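Local coordinates for chitin binding protein (Streptomyces lividans, PDB 5FTZ), which is a copper-dependent lytic polysaccharide monooxygenase of family AA10 that probably acts on chitin, cleaving its chains oxidatively, at residues A[2-7]-A[151-156]; A[17-22]-A[69-74]. All coordinates share one frame; numbering follows the deposited sequence.

Interaction 1: residues A[2-7]-A[151-156]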
loop_
_atom_site.group_PDB
_atom_site.type_symbol
_atom_site.label_atom_id
_atom_site.label_comp_id
_atom_site.label_asym_id
_atom_site.label_seq_id
_atom_site.Cartn_x
_atom_site.Cartn_y
_atom_site.Cartn_z
ATOM N N GLY A 2 -7.123 17.267 -4.641
ATOM C CA GLY A 2 -6.285 18.166 -5.398
ATOM C C GLY A 2 -6.807 18.386 -6.789
ATOM O O GLY A 2 -7.767 17.746 -7.210
ATOM N N TYR A 3 -6.084 19.218 -7.549
ATOM C CA TYR A 3 -6.482 19.554 -8.918
ATOM C C TYR A 3 -5.226 20.008 -9.652
ATOM O O TYR A 3 -4.233 20.401 -9.040
ATOM C CB TYR A 3 -7.534 20.696 -8.916
ATOM C CG TYR A 3 -7.148 21.890 -8.116
ATOM C CD1 TYR A 3 -6.341 22.885 -8.643
ATOM C CD2 TYR A 3 -7.523 22.001 -6.797
ATOM C CE1 TYR A 3 -5.871 23.931 -7.870
ATOM C CE2 TYR A 3 -7.132 23.090 -6.002
ATOM C CZ TYR A 3 -6.296 24.054 -6.553
ATOM O OH TYR A 3 -5.873 25.170 -5.859
ATOM N N THR A 4 -5.328 20.122 -10.948
ATOM C CA THR A 4 -4.231 20.687 -11.726
ATOM C C THR A 4 -4.410 22.196 -11.851
ATOM O O THR A 4 -5.505 22.702 -12.148
ATOM C CB THR A 4 -4.163 20.088 -13.130
ATOM O OG1 THR A 4 -5.480 20.011 -13.611
ATOM C CG2 THR A 4 -3.552 18.682 -13.137
ATOM N N ASP A 5 -3.307 22.895 -11.671
ATOM C CA ASP A 5 -3.293 24.330 -11.990
ATOM C C ASP A 5 -2.408 24.670 -13.185
ATOM O O ASP A 5 -2.507 25.767 -13.663
ATOM C CB ASP A 5 -3.035 25.235 -10.764
ATOM C CG ASP A 5 -1.689 25.200 -10.308
ATOM O OD1 ASP A 5 -0.926 24.316 -10.648
ATOM O OD2 ASP A 5 -1.276 26.129 -9.552
ATOM N N LEU A 6 -1.696 23.689 -13.731
ATOM C CA LEU A 6 -1.009 23.847 -15.024
ATOM C C LEU A 6 -1.163 22.563 -15.810
ATOM O O LEU A 6 -0.678 21.516 -15.351
ATOM C CB LEU A 6 0.502 24.163 -14.909
ATOM C CG LEU A 6 0.842 25.479 -14.297
ATOM C CD1 LEU A 6 2.310 25.540 -13.967
ATOM C CD2 LEU A 6 0.421 26.637 -15.215
ATOM N N PRO A 7 -1.838 22.575 -16.980
ATOM C CA PRO A 7 -2.664 23.665 -17.485
ATOM C C PRO A 7 -3.899 23.780 -16.568
ATOM O O PRO A 7 -4.397 22.747 -16.098
ATOM C CB PRO A 7 -3.064 23.148 -18.883
ATOM C CG PRO A 7 -3.035 21.661 -18.799
ATOM C CD PRO A 7 -2.035 21.318 -17.725
ATOM N N ILE A 151 -7.138 18.499 -22.207
ATOM C CA ILE A 151 -6.248 17.596 -21.510
ATOM C C ILE A 151 -6.940 17.125 -20.273
ATOM O O ILE A 151 -7.407 17.963 -19.455
ATOM C CB ILE A 151 -4.862 18.245 -21.232
ATOM C CG1 ILE A 151 -4.096 18.490 -22.545
ATOM C CG2 ILE A 151 -4.106 17.369 -20.219
ATOM C CD1 ILE A 151 -2.821 19.301 -22.482
ATOM N N LEU A 152 -7.043 15.836 -20.107
ATOM C CA LEU A 152 -7.598 15.162 -18.909
ATOM C C LEU A 152 -6.470 14.626 -18.091
ATOM O O LEU A 152 -5.678 13.800 -18.584
ATOM C CB LEU A 152 -8.573 14.053 -19.310
ATOM C CG LEU A 152 -9.093 13.204 -18.152
ATOM C CD1 LEU A 152 -10.006 13.982 -17.262
ATOM C CD2 LEU A 152 -9.774 11.948 -18.674
ATOM N N ALA A 153 -6.398 15.056 -16.831
ATOM C CA ALA A 153 -5.422 14.590 -15.867
ATOM C C ALA A 153 -6.118 13.718 -14.878
ATOM O O ALA A 153 -7.177 14.077 -14.372
ATOM C CB ALA A 153 -4.788 15.805 -15.210
ATOM N N VAL A 154 -5.544 12.555 -14.637
ATOM C CA VAL A 154 -6.103 11.580 -13.716
ATOM C C VAL A 154 -5.058 11.184 -12.686
ATOM O O VAL A 154 -3.970 10.724 -13.041
ATOM C CB VAL A 154 -6.640 10.363 -14.474
ATOM C CG1 VAL A 154 -7.350 9.454 -13.456
ATOM C CG2 VAL A 154 -7.613 10.739 -15.598
ATOM N N TRP A 155 -5.395 11.399 -11.416
ATOM C CA TRP A 155 -4.540 11.061 -10.275
ATOM C C TRP A 155 -5.142 9.868 -9.542
ATOM O O TRP A 155 -6.192 9.990 -8.966
ATOM C CB TRP A 155 -4.451 12.284 -9.371
ATOM C CG TRP A 155 -3.830 12.023 -8.032
ATOM C CD1 TRP A 155 -2.826 11.159 -7.745
ATOM C CD2 TRP A 155 -4.139 12.699 -6.794
ATOM N NE1 TRP A 155 -2.520 11.209 -6.378
ATOM C CE2 TRP A 155 -3.288 12.187 -5.804
ATOM C CE3 TRP A 155 -5.042 13.715 -6.450
ATOM C CZ2 TRP A 155 -3.364 12.613 -4.472
ATOM C CZ3 TRP A 155 -5.057 14.164 -5.166
ATOM C CH2 TRP A 155 -4.242 13.607 -4.197
ATOM N N THR A 156 -4.466 8.719 -9.597
ATOM C CA THR A 156 -4.993 7.513 -8.972
ATOM C C THR A 156 -4.369 7.298 -7.609
ATOM O O THR A 156 -3.144 7.322 -7.457
ATOM C CB THR A 156 -4.795 6.306 -9.851
ATOM O OG1 THR A 156 -5.483 6.502 -11.108
ATOM C CG2 THR A 156 -5.311 5.016 -9.177
#
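The indole of Trp-155 meets Gly-2 at its edge: CZ3 of the six-membered ring lies 3.8 Å from the Gly-2 backbone N, which sits in the plane of the ring, and Gly-2 CA follows at 4.2 Å. CG of Trp-155 stands anti to the backbone N (chi1 169°), which carries the indole toward the start of strand 2-6. Around the same indole, Phe-96 stacks, Trp-85 meets it edge-to-face, and Phe-87 and Phe-164 add inclined rings; NE1 is satisfied by a hydrogen bond to Thr-93 OG1. The side chain of Trp-155 comes within about 5 Å of a bound copper ion, nearest atoms compared. Gly-2 follows His-1, which binds copper together with His-91, so the tryptophan probably packs beside the amino-terminal arm of the histidine brace.

Farther along, the contact is made by aliphatic groups. Thr-4 turns its methyl CG2 to Ala-153 CB, 3.8 Å away, and at the far end the Pro-7 ring places CG 4.4 Å from CD1 of Ile-151. No hydrogen bond links the two segments, whose directions differ by 157°; the strands lie in different sheets and meet through side chains, with the CA atoms of Thr-4 and Ala-153 7.5 Å apart, as where two sheets pack face to face.

Strand 2-6 is an edge of the three-stranded antiparallel sheet and pairs with strand 80-87, where Asp-5 and Leu-6 form a classic beta bulge opposite Arg-84. Strand 148-157 belongs to the other sheet, between 93-100 and 162-171, and the contact thus lies in the buried interior of the beta-sandwich core characteristic of AA10 enzymes.

Interaction 2: residues A[17-22]-A[69-74]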
loop_
_atom_site.group_PDB
_atom_site.type_symbol
_atom_site.label_atom_id
_atom_site.label_comp_id
_atom_site.label_asym_id
_atom_site.label_seq_id
_atom_site.Cartn_x
_atom_site.Cartn_y
_atom_site.Cartn_z
ATOM N N GLY A 17 -12.327 32.647 -9.957
ATOM C CA GLY A 17 -13.010 33.870 -10.361
ATOM C C GLY A 17 -13.038 34.065 -11.845
ATOM O O GLY A 17 -13.628 35.032 -12.335
ATOM N N THR A 18 -12.383 33.190 -12.602
ATOM C CA THR A 18 -12.297 33.394 -14.025
ATOM C C THR A 18 -13.615 33.089 -14.728
ATOM O O THR A 18 -13.909 33.717 -15.759
ATOM C CB THR A 18 -11.160 32.545 -14.639
ATOM O OG1 THR A 18 -9.924 32.894 -13.952
ATOM C CG2 THR A 18 -10.951 32.863 -16.104
ATOM N N VAL A 19 -14.329 32.106 -14.215
ATOM C CA VAL A 19 -15.603 31.658 -14.750
ATOM C C VAL A 19 -16.584 31.738 -13.628
ATOM O O VAL A 19 -16.360 31.167 -12.569
ATOM C CB VAL A 19 -15.470 30.170 -15.227
ATOM C CG1 VAL A 19 -16.777 29.528 -15.536
ATOM C CG2 VAL A 19 -14.570 30.139 -16.454
ATOM N N GLY A 20 -17.710 32.371 -13.878
ATOM C CA GLY A 20 -18.775 32.436 -12.881
ATOM C C GLY A 20 -19.840 31.376 -13.086
ATOM O O GLY A 20 -19.919 30.734 -14.138
ATOM N N GLY A 21 -20.695 31.157 -12.102
ATOM C CA GLY A 21 -21.887 30.341 -12.268
ATOM C C GLY A 21 -21.700 28.836 -12.116
ATOM O O GLY A 21 -22.609 28.093 -12.391
ATOM N N CYS A 22 -20.561 28.371 -11.579
ATOM C CA CYS A 22 -20.267 26.945 -11.597
ATOM C C CYS A 22 -20.853 26.160 -10.473
ATOM O O CYS A 22 -20.812 24.914 -10.559
ATOM C CB CYS A 22 -18.764 26.662 -11.526
ATOM S SG CYS A 22 -17.792 27.374 -12.900
ATOM N N ALA A 69 -17.496 30.113 -24.548
ATOM C CA ALA A 69 -16.438 29.123 -24.516
ATOM C C ALA A 69 -15.663 29.120 -23.191
ATOM O O ALA A 69 -15.471 30.132 -22.533
ATOM C CB ALA A 69 -15.456 29.387 -25.643
ATOM N N TRP A 70 -15.240 27.943 -22.753
ATOM C CA TRP A 70 -14.324 27.880 -21.647
ATOM C C TRP A 70 -13.065 28.630 -21.983
ATOM O O TRP A 70 -12.630 28.619 -23.102
ATOM C CB TRP A 70 -13.931 26.447 -21.297
ATOM C CG TRP A 70 -15.027 25.589 -20.710
ATOM C CD1 TRP A 70 -15.770 24.658 -21.367
ATOM C CD2 TRP A 70 -15.434 25.557 -19.336
ATOM N NE1 TRP A 70 -16.625 24.084 -20.500
ATOM C CE2 TRP A 70 -16.457 24.619 -19.244
ATOM C CE3 TRP A 70 -15.025 26.234 -18.185
ATOM C CZ2 TRP A 70 -17.073 24.319 -18.036
ATOM C CZ3 TRP A 70 -15.663 25.916 -16.983
ATOM C CH2 TRP A 70 -16.641 24.989 -16.927
ATOM N N PRO A 71 -12.474 29.313 -20.990
ATOM C CA PRO A 71 -11.134 29.887 -21.252
ATOM C C PRO A 71 -10.129 28.813 -21.476
ATOM O O PRO A 71 -10.229 27.725 -20.892
ATOM C CB PRO A 71 -10.800 30.657 -19.972
ATOM C CG PRO A 71 -11.643 30.100 -18.938
ATOM C CD PRO A 71 -12.871 29.510 -19.597
ATOM N N THR A 72 -9.104 29.108 -22.263
ATOM C CA THR A 72 -8.097 28.082 -22.590
ATOM C C THR A 72 -6.684 28.566 -22.279
ATOM O O THR A 72 -6.407 29.768 -22.291
ATOM C CB THR A 72 -8.087 27.705 -24.073
ATOM O OG1 THR A 72 -7.624 28.808 -24.857
ATOM C CG2 THR A 72 -9.417 27.300 -24.625
ATOM N N THR A 73 -5.785 27.616 -22.056
ATOM C CA THR A 73 -4.373 27.843 -21.934
ATOM C C THR A 73 -3.765 27.553 -23.313
ATOM O O THR A 73 -3.944 26.469 -23.881
ATOM C CB THR A 73 -3.762 26.934 -20.895
ATOM O OG1 THR A 73 -4.354 27.167 -19.607
ATOM C CG2 THR A 73 -2.243 27.123 -20.758
ATOM N N ARG A 74 -3.030 28.505 -23.870
ATOM C CA ARG A 74 -2.294 28.302 -25.108
ATOM C C ARG A 74 -1.073 27.458 -24.880
ATOM O O ARG A 74 -0.315 27.697 -23.928
ATOM C CB ARG A 74 -1.860 29.657 -25.671
ATOM C CG ARG A 74 -2.981 30.276 -26.509
ATOM C CD ARG A 74 -2.860 29.926 -28.012
#
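Val-19 fits against Trp-70 and Pro-71 with one methyl for each, and these three residues account for most of the buried surface. CG2 meets the CD-CG edge of the proline ring, 3.6 Å from Pro-71 CD and 3.8 Å from Pro-71 CG. The other branch, CG1, reaches the indole of Trp-70 at CZ3, 4.0 Å away and oblique to the ring, the two side chains running at about a right angle to each other. This division follows from the valine torsion: CG1 is anti to the backbone N (chi1 168°), whereas CG2 lies beside that N, on the side of the proline.

Trp-70 does not aim its CB straight at the loop; it is the outer end of the six-membered ring that comes close. Its pyrrole side is fixed separately by a hydrogen bond from NE1 to the carbonyl O of Ser-61, and Arg-10 of helix 10-15 makes a cation-pi contact with the ring. Pro-71 also receives the methyl of Thr-18, with CG2 4.0 Å from Pro-71 CG, while the hydroxyl of that threonine is hydrogen-bonded to Asn-16 OD1.

The loop holding Val-19 follows helix 10-15 and is tied back to it by the disulfide between Cys-22 and Cys-14 and by backbone hydrogen bonding of Val-19 with Val-13. On the other side, the chain leaves Pro-71 for strand 73-74, which runs parallel to strand 162-171. Val-19 is buried against Trp-70 and Pro-71, with Val-13, Gln-64 and Pro-65 also touching it, and Thr-18 remains at the exposed margin. With no hydrogen bond or salt bridge between 17-22 and 69-74, the fit depends on apolar shape, and direction comes from bonds made outside the contact.

Interaction 1 lies in the core, its centre about 4 Å from the centre of the chain, and all its touching residues are buried; interaction 2 is peripheral, its centre about 14 Å from the centre of the chain, and partly exposed. Both lack hydrogen bonds between their segments and are largely apolar, yet the first packs strands of two sheets together, whereas the second lays a disulfide-tied loop against the approach to a short strand. Their tryptophans differ accordingly: one sits in an aromatic cluster near copper, the other touches a valine and makes a cation-pi contact with an arginine. Both contacts reach the mixed sheet, touching where Pro-7 CB lies 4.3 Å from Thr-73 OG1.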